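Local coordinates for protein TagI restriction endonuclease (Thermocrispum agreste, PDB 6GHS) that probably recognises and cleaves DNA carrying modified cytosines such as 5-methylcytosine, combining an SRA domain that would read the modification with an HNH nuclease domain, at residues I38-I49 with P89-S97; V202-C213 with E243-D253. All blocks are in the same frame, centred on the assembly; numbering follows the deposited sequence.

Contact 1: residues I38-I49 with P89-S97; sequences ISGTAKQGADAI and PGNAGLVRS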
loop_
_atom_site.group_PDB
_atom_site.type_symbol
_atom_site.label_atom_id
_atom_site.label_comp_id
_atom_site.label_asym_id
_atom_site.label_seq_id
_atom_site.Cartn_x
_atom_site.Cartn_y
_atom_site.Cartn_z
ATOM N N ILE A 38 -16.762 15.162 -13.784
ATOM C CA ILE A 38 -15.515 15.158 -13.039
ATOM C C ILE A 38 -15.023 16.579 -12.754
ATOM O O ILE A 38 -14.844 17.378 -13.669
ATOM C CB ILE A 38 -14.429 14.376 -13.802
ATOM C CG1 ILE A 38 -14.919 12.958 -14.084
ATOM C CG2 ILE A 38 -13.128 14.332 -13.003
ATOM C CD1 ILE A 38 -14.129 12.216 -15.141
ATOM N N SER A 39 -14.802 16.867 -11.473
ATOM C CA SER A 39 -14.058 18.041 -11.030
ATOM C C SER A 39 -12.596 17.673 -10.978
ATOM O O SER A 39 -12.194 16.975 -10.060
ATOM C CB SER A 39 -14.525 18.450 -9.626
ATOM O OG SER A 39 -13.725 19.485 -9.072
ATOM N N GLY A 40 -11.787 18.122 -11.933
ATOM C CA GLY A 40 -10.375 17.744 -11.907
ATOM C C GLY A 40 -9.507 18.150 -13.072
ATOM O O GLY A 40 -9.993 18.533 -14.138
ATOM N N THR A 41 -8.204 18.015 -12.850
ATOM C CA THR A 41 -7.157 18.524 -13.738
ATOM C C THR A 41 -5.960 17.569 -13.700
ATOM O O THR A 41 -5.627 17.020 -12.653
ATOM C CB THR A 41 -6.785 19.962 -13.294
ATOM O OG1 THR A 41 -7.766 20.854 -13.823
ATOM C CG2 THR A 41 -5.427 20.439 -13.791
ATOM N N ALA A 42 -5.322 17.369 -14.847
ATOM C CA ALA A 42 -4.186 16.447 -14.956
ATOM C C ALA A 42 -3.039 16.768 -14.003
ATOM O O ALA A 42 -2.387 15.861 -13.496
ATOM C CB ALA A 42 -3.665 16.430 -16.384
ATOM N N LYS A 43 -2.798 18.060 -13.785
ATOM C CA LYS A 43 -1.696 18.546 -12.944
ATOM C C LYS A 43 -1.965 18.276 -11.472
ATOM O O LYS A 43 -1.130 17.675 -10.802
ATOM C CB LYS A 43 -1.436 20.053 -13.155
ATOM C CG LYS A 43 -0.715 20.417 -14.458
ATOM C CD LYS A 43 -1.606 20.338 -15.709
ATOM C CE LYS A 43 -0.824 20.607 -17.000
ATOM N NZ LYS A 43 -1.572 20.216 -18.236
ATOM N N GLN A 44 -3.150 18.667 -10.995
ATOM C CA GLN A 44 -3.438 18.736 -9.545
ATOM C C GLN A 44 -4.207 17.555 -8.947
ATOM O O GLN A 44 -4.129 17.343 -7.736
ATOM C CB GLN A 44 -4.088 20.080 -9.146
ATOM C CG GLN A 44 -5.105 20.700 -10.108
ATOM C CD GLN A 44 -5.663 22.039 -9.613
ATOM O OE1 GLN A 44 -6.777 22.415 -9.953
ATOM N NE2 GLN A 44 -4.893 22.753 -8.811
ATOM N N GLY A 45 -4.902 16.780 -9.781
ATOM C CA GLY A 45 -5.702 15.635 -9.339
ATOM C C GLY A 45 -7.177 15.964 -9.429
ATOM O O GLY A 45 -7.539 17.091 -9.737
ATOM N N ALA A 46 -8.032 14.983 -9.162
ATOM C CA ALA A 46 -9.489 15.177 -9.166
ATOM C C ALA A 46 -10.014 15.150 -7.743
ATOM O O ALA A 46 -9.776 14.189 -7.016
ATOM C CB ALA A 46 -10.173 14.091 -9.982
ATOM N N ASP A 47 -10.734 16.200 -7.357
ATOM C CA ASP A 47 -11.271 16.325 -5.999
ATOM C C ASP A 47 -12.723 15.875 -5.866
ATOM O O ASP A 47 -13.161 15.593 -4.753
ATOM C CB ASP A 47 -11.108 17.750 -5.464
ATOM C CG ASP A 47 -11.807 18.787 -6.318
ATOM O OD1 ASP A 47 -11.803 18.633 -7.556
ATOM O OD2 ASP A 47 -12.319 19.776 -5.753
ATOM N N ALA A 48 -13.467 15.791 -6.964
ATOM C CA ALA A 48 -14.828 15.275 -6.884
ATOM C C ALA A 48 -15.343 14.663 -8.165
ATOM O O ALA A 48 -14.858 14.963 -9.249
ATOM C CB ALA A 48 -15.771 16.376 -6.444
ATOM N N ILE A 49 -16.338 13.795 -8.016
ATOM C CA ILE A 49 -17.139 13.328 -9.133
ATOM C C ILE A 49 -18.600 13.377 -8.755
ATOM O O ILE A 49 -18.943 13.227 -7.590
ATOM C CB ILE A 49 -16.765 11.899 -9.592
ATOM C CG1 ILE A 49 -16.948 10.852 -8.479
ATOM C CG2 ILE A 49 -15.328 11.874 -10.093
ATOM C CD1 ILE A 49 -17.071 9.433 -9.005
ATOM N N PRO A 89 -8.826 16.470 -18.954
ATOM C CA PRO A 89 -8.322 16.796 -17.623
ATOM C C PRO A 89 -8.989 15.996 -16.505
ATOM O O PRO A 89 -8.342 15.646 -15.522
ATOM C CB PRO A 89 -8.637 18.295 -17.480
ATOM C CG PRO A 89 -9.016 18.766 -18.842
ATOM C CD PRO A 89 -9.614 17.584 -19.510
ATOM N N GLY A 90 -10.272 15.708 -16.665
ATOM C CA GLY A 90 -11.007 14.944 -15.676
ATOM C C GLY A 90 -10.572 13.504 -15.622
ATOM O O GLY A 90 -10.460 12.931 -14.538
ATOM N N ASN A 91 -10.341 12.918 -16.789
ATOM C CA ASN A 91 -9.816 11.561 -16.842
ATOM C C ASN A 91 -8.410 11.503 -16.279
ATOM O O ASN A 91 -8.098 10.635 -15.471
ATOM C CB ASN A 91 -9.807 11.017 -18.263
ATOM C CG ASN A 91 -11.193 10.871 -18.841
ATOM O OD1 ASN A 91 -12.186 10.936 -18.117
ATOM N ND2 ASN A 91 -11.266 10.680 -20.156
ATOM N N ALA A 92 -7.570 12.438 -16.701
ATOM C CA ALA A 92 -6.186 12.466 -16.244
ATOM C C ALA A 92 -6.136 12.715 -14.759
ATOM O O ALA A 92 -5.429 12.022 -14.048
ATOM C CB ALA A 92 -5.384 13.522 -16.982
ATOM N N GLY A 93 -6.918 13.683 -14.293
ATOM C CA GLY A 93 -6.949 14.050 -12.880
ATOM C C GLY A 93 -7.333 12.880 -12.002
ATOM O O GLY A 93 -6.769 12.691 -10.922
ATOM N N LEU A 94 -8.280 12.083 -12.479
ATOM C CA LEU A 94 -8.695 10.901 -11.747
ATOM C C LEU A 94 -7.592 9.845 -11.611
ATOM O O LEU A 94 -7.539 9.153 -10.601
ATOM C CB LEU A 94 -9.932 10.269 -12.384
ATOM C CG LEU A 94 -11.278 10.694 -11.819
ATOM C CD1 LEU A 94 -12.364 10.095 -12.690
ATOM C CD2 LEU A 94 -11.439 10.235 -10.376
ATOM N N VAL A 95 -6.735 9.705 -12.613
ATOM C CA VAL A 95 -5.613 8.768 -12.511
ATOM C C VAL A 95 -4.579 9.327 -11.547
ATOM O O VAL A 95 -3.995 8.594 -10.754
ATOM C CB VAL A 95 -4.921 8.508 -13.867
ATOM C CG1 VAL A 95 -3.723 7.576 -13.684
ATOM C CG2 VAL A 95 -5.908 7.923 -14.876
ATOM N N ARG A 96 -4.346 10.627 -11.642
ATOM C CA ARG A 96 -3.415 11.307 -10.769
ATOM C C ARG A 96 -3.897 11.237 -9.322
ATOM O O ARG A 96 -3.087 11.200 -8.424
ATOM C CB ARG A 96 -3.235 12.752 -11.243
ATOM C CG ARG A 96 -2.322 13.640 -10.424
ATOM C CD ARG A 96 -0.930 13.066 -10.248
ATOM N NE ARG A 96 -0.193 12.883 -11.497
ATOM C CZ ARG A 96 0.960 12.210 -11.597
ATOM N NH1 ARG A 96 1.521 11.638 -10.523
ATOM N NH2 ARG A 96 1.565 12.093 -12.779
ATOM N N SER A 97 -5.206 11.206 -9.094
ATOM C CA SER A 97 -5.731 10.983 -7.741
ATOM C C SER A 97 -5.398 9.591 -7.239
ATOM O O SER A 97 -4.997 9.424 -6.091
ATOM C CB SER A 97 -7.248 11.203 -7.677
ATOM O OG SER A 97 -7.545 12.576 -7.505
#
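Ala42 O lies at an edge of the Arg96 guanidinium, near its plane, and touches the arginine chain at CG from 3.8 Å. With CG anti to the backbone N (chi1 178°) and bends at chi2 and chi3, Arg96 lays its methylenes against the turn while its polar end goes on to Glu100 and Pro223 O. The other flat group, the Asn91 amide, is crossed at about a right angle by Ile38; its OD1 meets Ile38 CD1, and ND2 is held by His70 O. Between them, glycines set the spacing. Gly45 and Gly93 bring their CA atoms to 4.1 Å, and Gly40 and Gly90 also approach closely, as residues lacking side chains can. Ala46, small enough for this narrow seam, places CB on Leu94 CG, and Leu94 CD1 reaches Ile38 CD1 at 3.7 Å. One side-chain hydrogen bond ties helix to strand: Ser97 OG donates to Ala46 O over 2.8 Å, at a C=O...donor angle of 120°. Within the SRA domain, helix 89-100 thus packs almost perpendicularly across the hairpin 38-41/45-51, whose strand 45-51 is joined in parallel by strand 104-109, while Tyr67 and Phe149 from strands 64-68 and 145-153 cover Leu94.

Contact 2: residues V202-C213 with E243-D253; sequences VKGWHKHRCQVC and ESNMLCLCPND. With ZN (zinc ion), chain B.
A zinc site of the HNH nuclease domain joins these segments: Cys210 and Cys213 form a CxxC knuckle, and Cys250 with Asp253 supplies the other two ligands from the start of helix 251-258. The three cysteine SG atoms and Asp253 OD2 bind the zinc ion, OD2 at 1.9 Å, an architecture consistent with a structural role in this ββα-metal family. Asp253 OD1 turns instead to Arg256, which probably steadies the carboxylate. Thiolate sulfurs suit zinc and also accept N-H groups: Cys210 SG takes those of Val212 and Cys213 from its own turn and that of Cys250 across the contact, the last at 3.3 Å and 165°. Cys250 is the N-cap of its helix, its SG receiving Asp253 N. Beside the metal, Val212 CG2 packs on Leu249 CD2 at 3.7 Å.

Further back, helix 196-206 covers strand 246-249. Val202 fits its branched side chain to the strand, CG1 against the backbone N of Cys248 and CG2 against Glu243 and Met246 SD. Trp205 CZ3 meets Glu243 CG at 3.9 Å. The carboxylate beyond bonds Asn201 through OE2. His206 has Gln211 CG over one face, offset toward the rim, and Val202 O at its edge.

Strand 246-249 bonds to strand 223-229 through Leu247 and Leu249, whereas the backbone N-H and C=O of Cys248 point the other way, to Gln211. The glutamine suits this place because its backbone and amide can serve both backbone polar atoms of one residue: Gln211 N donates to Cys248 O over 2.8 Å, and Gln211 OE1 accepts Cys248 N at 2.9 Å, the donor tilted 15° from the amide carbonyl plane.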
loop_
_atom_site.group_PDB
_atom_site.type_symbol
_atom_site.label_atom_id
_atom_site.label_comp_id
_atom_site.label_asym_id
_atom_site.label_seq_id
_atom_site.Cartn_x
_atom_site.Cartn_y
_atom_site.Cartn_z
ATOM N N VAL A 202 7.345 18.372 -2.488
ATOM C CA VAL A 202 8.577 17.608 -2.536
ATOM C C VAL A 202 8.718 16.946 -3.893
ATOM O O VAL A 202 9.795 16.986 -4.494
ATOM C CB VAL A 202 8.606 16.558 -1.407
ATOM C CG1 VAL A 202 9.757 15.573 -1.589
ATOM C CG2 VAL A 202 8.702 17.244 -0.046
ATOM N N LYS A 203 7.629 16.344 -4.367
ATOM C CA LYS A 203 7.603 15.729 -5.706
ATOM C C LYS A 203 7.714 16.764 -6.839
ATOM O O LYS A 203 8.380 16.506 -7.848
ATOM C CB LYS A 203 6.342 14.887 -5.902
ATOM C CG LYS A 203 6.263 13.637 -5.044
ATOM C CD LYS A 203 5.044 12.824 -5.439
ATOM C CE LYS A 203 4.925 11.543 -4.642
ATOM N NZ LYS A 203 3.726 10.772 -5.070
ATOM N N GLY A 204 7.051 17.913 -6.667
ATOM C CA GLY A 204 7.146 19.031 -7.605
ATOM C C GLY A 204 8.550 19.610 -7.739
ATOM O O GLY A 204 9.001 19.903 -8.849
ATOM N N TRP A 205 9.244 19.782 -6.619
ATOM C CA TRP A 205 10.617 20.301 -6.647
ATOM C C TRP A 205 11.593 19.369 -7.336
ATOM O O TRP A 205 12.555 19.824 -7.953
ATOM C CB TRP A 205 11.139 20.575 -5.234
ATOM C CG TRP A 205 10.485 21.715 -4.540
ATOM C CD1 TRP A 205 10.011 22.859 -5.107
ATOM C CD2 TRP A 205 10.265 21.842 -3.135
ATOM N NE1 TRP A 205 9.490 23.679 -4.147
ATOM C CE2 TRP A 205 9.634 23.081 -2.924
ATOM C CE3 TRP A 205 10.532 21.023 -2.032
ATOM C CZ2 TRP A 205 9.260 23.529 -1.647
ATOM C CZ3 TRP A 205 10.162 21.464 -0.759
ATOM C CH2 TRP A 205 9.532 22.705 -0.579
ATOM N N HIS A 206 11.351 18.068 -7.196
ATOM C CA HIS A 206 12.231 17.032 -7.748
ATOM C C HIS A 206 11.763 16.504 -9.105
ATOM O O HIS A 206 12.542 15.871 -9.816
ATOM C CB HIS A 206 12.382 15.882 -6.737
ATOM C CG HIS A 206 13.255 16.225 -5.572
ATOM N ND1 HIS A 206 14.633 16.239 -5.655
ATOM C CD2 HIS A 206 12.953 16.583 -4.301
ATOM C CE1 HIS A 206 15.140 16.586 -4.486
ATOM N NE2 HIS A 206 14.142 16.799 -3.645
ATOM N N LYS A 207 10.509 16.782 -9.457
ATOM C CA LYS A 207 9.874 16.292 -10.687
ATOM C C LYS A 207 9.838 14.781 -10.721
ATOM O O LYS A 207 10.262 14.148 -11.685
ATOM C CB LYS A 207 10.530 16.872 -11.948
ATOM C CG LYS A 207 10.366 18.368 -12.040
ATOM C CD LYS A 207 11.115 18.919 -13.225
ATOM C CE LYS A 207 11.145 20.435 -13.164
ATOM N NZ LYS A 207 12.250 20.946 -14.015
ATOM N N HIS A 208 9.336 14.220 -9.630
ATOM C CA HIS A 208 9.225 12.775 -9.450
ATOM C C HIS A 208 10.517 11.958 -9.697
ATOM O O HIS A 208 10.446 10.782 -10.048
ATOM C CB HIS A 208 8.069 12.262 -10.312
ATOM C CG HIS A 208 6.790 12.995 -10.087
ATOM N ND1 HIS A 208 5.900 12.647 -9.097
ATOM C CD2 HIS A 208 6.257 14.065 -10.714
ATOM C CE1 HIS A 208 4.864 13.466 -9.133
ATOM N NE2 HIS A 208 5.055 14.333 -10.108
ATOM N N ARG A 209 11.684 12.571 -9.504
ATOM C CA ARG A 209 12.951 11.865 -9.658
ATOM C C ARG A 209 13.338 11.346 -8.313
ATOM O O ARG A 209 13.306 12.083 -7.327
ATOM C CB ARG A 209 14.071 12.768 -10.145
ATOM C CG ARG A 209 14.006 13.077 -11.623
ATOM C CD ARG A 209 15.093 14.064 -12.041
ATOM N NE ARG A 209 16.344 13.377 -12.376
ATOM C CZ ARG A 209 16.637 12.830 -13.563
ATOM N NH1 ARG A 209 15.774 12.854 -14.591
ATOM N NH2 ARG A 209 17.823 12.239 -13.723
ATOM N N CYS A 210 13.725 10.077 -8.280
ATOM C CA CYS A 210 14.224 9.474 -7.069
ATOM C C CYS A 210 15.500 10.171 -6.651
ATOM O O CYS A 210 16.433 10.329 -7.452
ATOM C CB CYS A 210 14.511 8.002 -7.272
ATOM S SG CYS A 210 14.996 7.197 -5.743
ATOM N N GLN A 211 15.531 10.578 -5.387
ATOM C CA GLN A 211 16.703 11.230 -4.832
ATOM C C GLN A 211 17.904 10.275 -4.697
ATOM O O GLN A 211 19.037 10.720 -4.569
ATOM C CB GLN A 211 16.366 11.916 -3.504
ATOM C CG GLN A 211 15.397 13.083 -3.656
ATOM C CD GLN A 211 15.216 13.901 -2.382
ATOM O OE1 GLN A 211 14.107 13.997 -1.852
ATOM N NE2 GLN A 211 16.303 14.508 -1.892
ATOM N N VAL A 212 17.666 8.968 -4.760
ATOM C CA VAL A 212 18.740 7.981 -4.647
ATOM C C VAL A 212 19.267 7.504 -6.002
ATOM O O VAL A 212 20.468 7.598 -6.237
ATOM C CB VAL A 212 18.283 6.773 -3.817
ATOM C CG1 VAL A 212 19.387 5.728 -3.763
ATOM C CG2 VAL A 212 17.860 7.227 -2.418
ATOM N N CYS A 213 18.379 6.985 -6.863
ATOM C CA CYS A 213 18.776 6.349 -8.145
ATOM C C CYS A 213 18.533 7.209 -9.393
ATOM O O CYS A 213 18.894 6.811 -10.506
ATOM C CB CYS A 213 18.107 4.967 -8.320
ATOM S SG CYS A 213 16.336 5.003 -8.637
ATOM N N GLU A 243 8.094 18.943 4.677
ATOM C CA GLU A 243 8.957 18.830 3.504
ATOM C C GLU A 243 10.377 18.448 3.889
ATOM O O GLU A 243 11.039 17.711 3.161
ATOM C CB GLU A 243 8.986 20.154 2.713
ATOM C CG GLU A 243 7.668 20.560 2.041
ATOM C CD GLU A 243 6.636 21.231 2.967
ATOM O OE1 GLU A 243 6.878 21.402 4.194
ATOM O OE2 GLU A 243 5.548 21.584 2.453
ATOM N N SER A 244 10.833 18.951 5.037
ATOM C CA SER A 244 12.191 18.685 5.539
ATOM C C SER A 244 12.409 17.256 6.083
ATOM O O SER A 244 13.559 16.816 6.245
ATOM C CB SER A 244 12.560 19.724 6.608
ATOM O OG SER A 244 11.524 19.850 7.569
ATOM N N ASN A 245 11.313 16.544 6.354
ATOM C CA ASN A 245 11.358 15.177 6.845
ATOM C C ASN A 245 10.809 14.218 5.779
ATOM O O ASN A 245 10.056 13.300 6.084
ATOM C CB ASN A 245 10.523 15.124 8.124
ATOM C CG ASN A 245 10.545 13.771 8.795
ATOM O OD1 ASN A 245 11.515 13.021 8.693
ATOM N ND2 ASN A 245 9.456 13.443 9.478
ATOM N N MET A 246 11.194 14.429 4.523
ATOM C CA MET A 246 10.643 13.661 3.409
ATOM C C MET A 246 11.592 13.630 2.225
ATOM O O MET A 246 12.257 14.622 1.946
ATOM C CB MET A 246 9.320 14.262 2.959
ATOM C CG MET A 246 8.696 13.518 1.796
ATOM S SD MET A 246 6.982 13.957 1.546
ATOM C CE MET A 246 6.217 13.210 2.985
ATOM N N LEU A 247 11.631 12.488 1.535
ATOM C CA LEU A 247 12.389 12.323 0.289
ATOM C C LEU A 247 11.472 11.835 -0.822
ATOM O O LEU A 247 10.617 10.985 -0.586
ATOM C CB LEU A 247 13.496 11.283 0.456
ATOM C CG LEU A 247 14.515 11.459 1.579
ATOM C CD1 LEU A 247 15.207 10.126 1.845
ATOM C CD2 LEU A 247 15.521 12.536 1.221
ATOM N N CYS A 248 11.664 12.357 -2.028
ATOM C CA CYS A 248 11.049 11.782 -3.227
ATOM C C CYS A 248 11.876 10.567 -3.682
ATOM O O CYS A 248 13.060 10.697 -3.975
ATOM C CB CYS A 248 10.995 12.834 -4.333
ATOM S SG CYS A 248 10.355 12.261 -5.915
ATOM N N LEU A 249 11.245 9.394 -3.726
ATOM C CA LEU A 249 11.910 8.134 -4.088
ATOM C C LEU A 249 11.093 7.273 -5.040
ATOM O O LEU A 249 9.868 7.324 -5.019
ATOM C CB LEU A 249 12.137 7.285 -2.852
ATOM C CG LEU A 249 12.922 7.870 -1.698
ATOM C CD1 LEU A 249 12.927 6.858 -0.564
ATOM C CD2 LEU A 249 14.339 8.193 -2.125
ATOM N N CYS A 250 11.773 6.425 -5.814
ATOM C CA CYS A 250 11.097 5.426 -6.632
ATOM C C CYS A 250 10.605 4.350 -5.683
ATOM O O CYS A 250 11.117 4.241 -4.564
ATOM C CB CYS A 250 12.027 4.815 -7.678
ATOM S SG CYS A 250 13.471 4.032 -6.961
ATOM N N PRO A 251 9.607 3.559 -6.102
ATOM C CA PRO A 251 9.081 2.505 -5.222
ATOM C C PRO A 251 10.103 1.523 -4.667
ATOM O O PRO A 251 9.978 1.157 -3.506
ATOM C CB PRO A 251 8.092 1.781 -6.112
ATOM C CG PRO A 251 7.580 2.862 -6.993
ATOM C CD PRO A 251 8.720 3.793 -7.254
ATOM N N ASN A 252 11.097 1.129 -5.477
ATOM C CA ASN A 252 12.172 0.202 -5.041
ATOM C C ASN A 252 13.003 0.810 -3.919
ATOM O O ASN A 252 13.205 0.171 -2.889
ATOM C CB ASN A 252 13.108 -0.219 -6.201
ATOM C CG ASN A 252 12.456 -1.188 -7.182
ATOM O OD1 ASN A 252 11.267 -1.455 -7.113
ATOM N ND2 ASN A 252 13.242 -1.702 -8.117
ATOM N N ASP A 253 13.463 2.040 -4.103
ATOM C CA ASP A 253 14.267 2.681 -3.066
ATOM C C ASP A 253 13.488 3.015 -1.798
ATOM O O ASP A 253 14.057 2.940 -0.711
ATOM C CB ASP A 253 15.018 3.906 -3.600
ATOM C CG ASP A 253 16.142 3.526 -4.563
ATOM O OD1 ASP A 253 16.777 2.475 -4.376
ATOM O OD2 ASP A 253 16.395 4.270 -5.524
HETATM ZN ZN ZN B . 15.440 5.113 -6.901
#

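How the contacts relate
Contact 1 belongs to the SRA domain and contact 2 to the HNH nuclease domain, following one another along the chain with centres about 22 Å apart. They nevertheless touch: Arg96 NH1 of contact 1 lies 4.1 Å from His208 CE1 of contact 2, a packing contact. Glu100, at the end of the helix that carries Arg96, forms salt bridges to both Arg96 and Lys203, and so bridges the two contacts. The carbonyl of Pro223 accepts from Arg96, and His208 packs on the same proline. The zinc ion belongs to contact 2 alone, whose Leu249 side chain is also about 8 Å from a bound sodium ion; Asn252 there meets Asn252 of the second subunit.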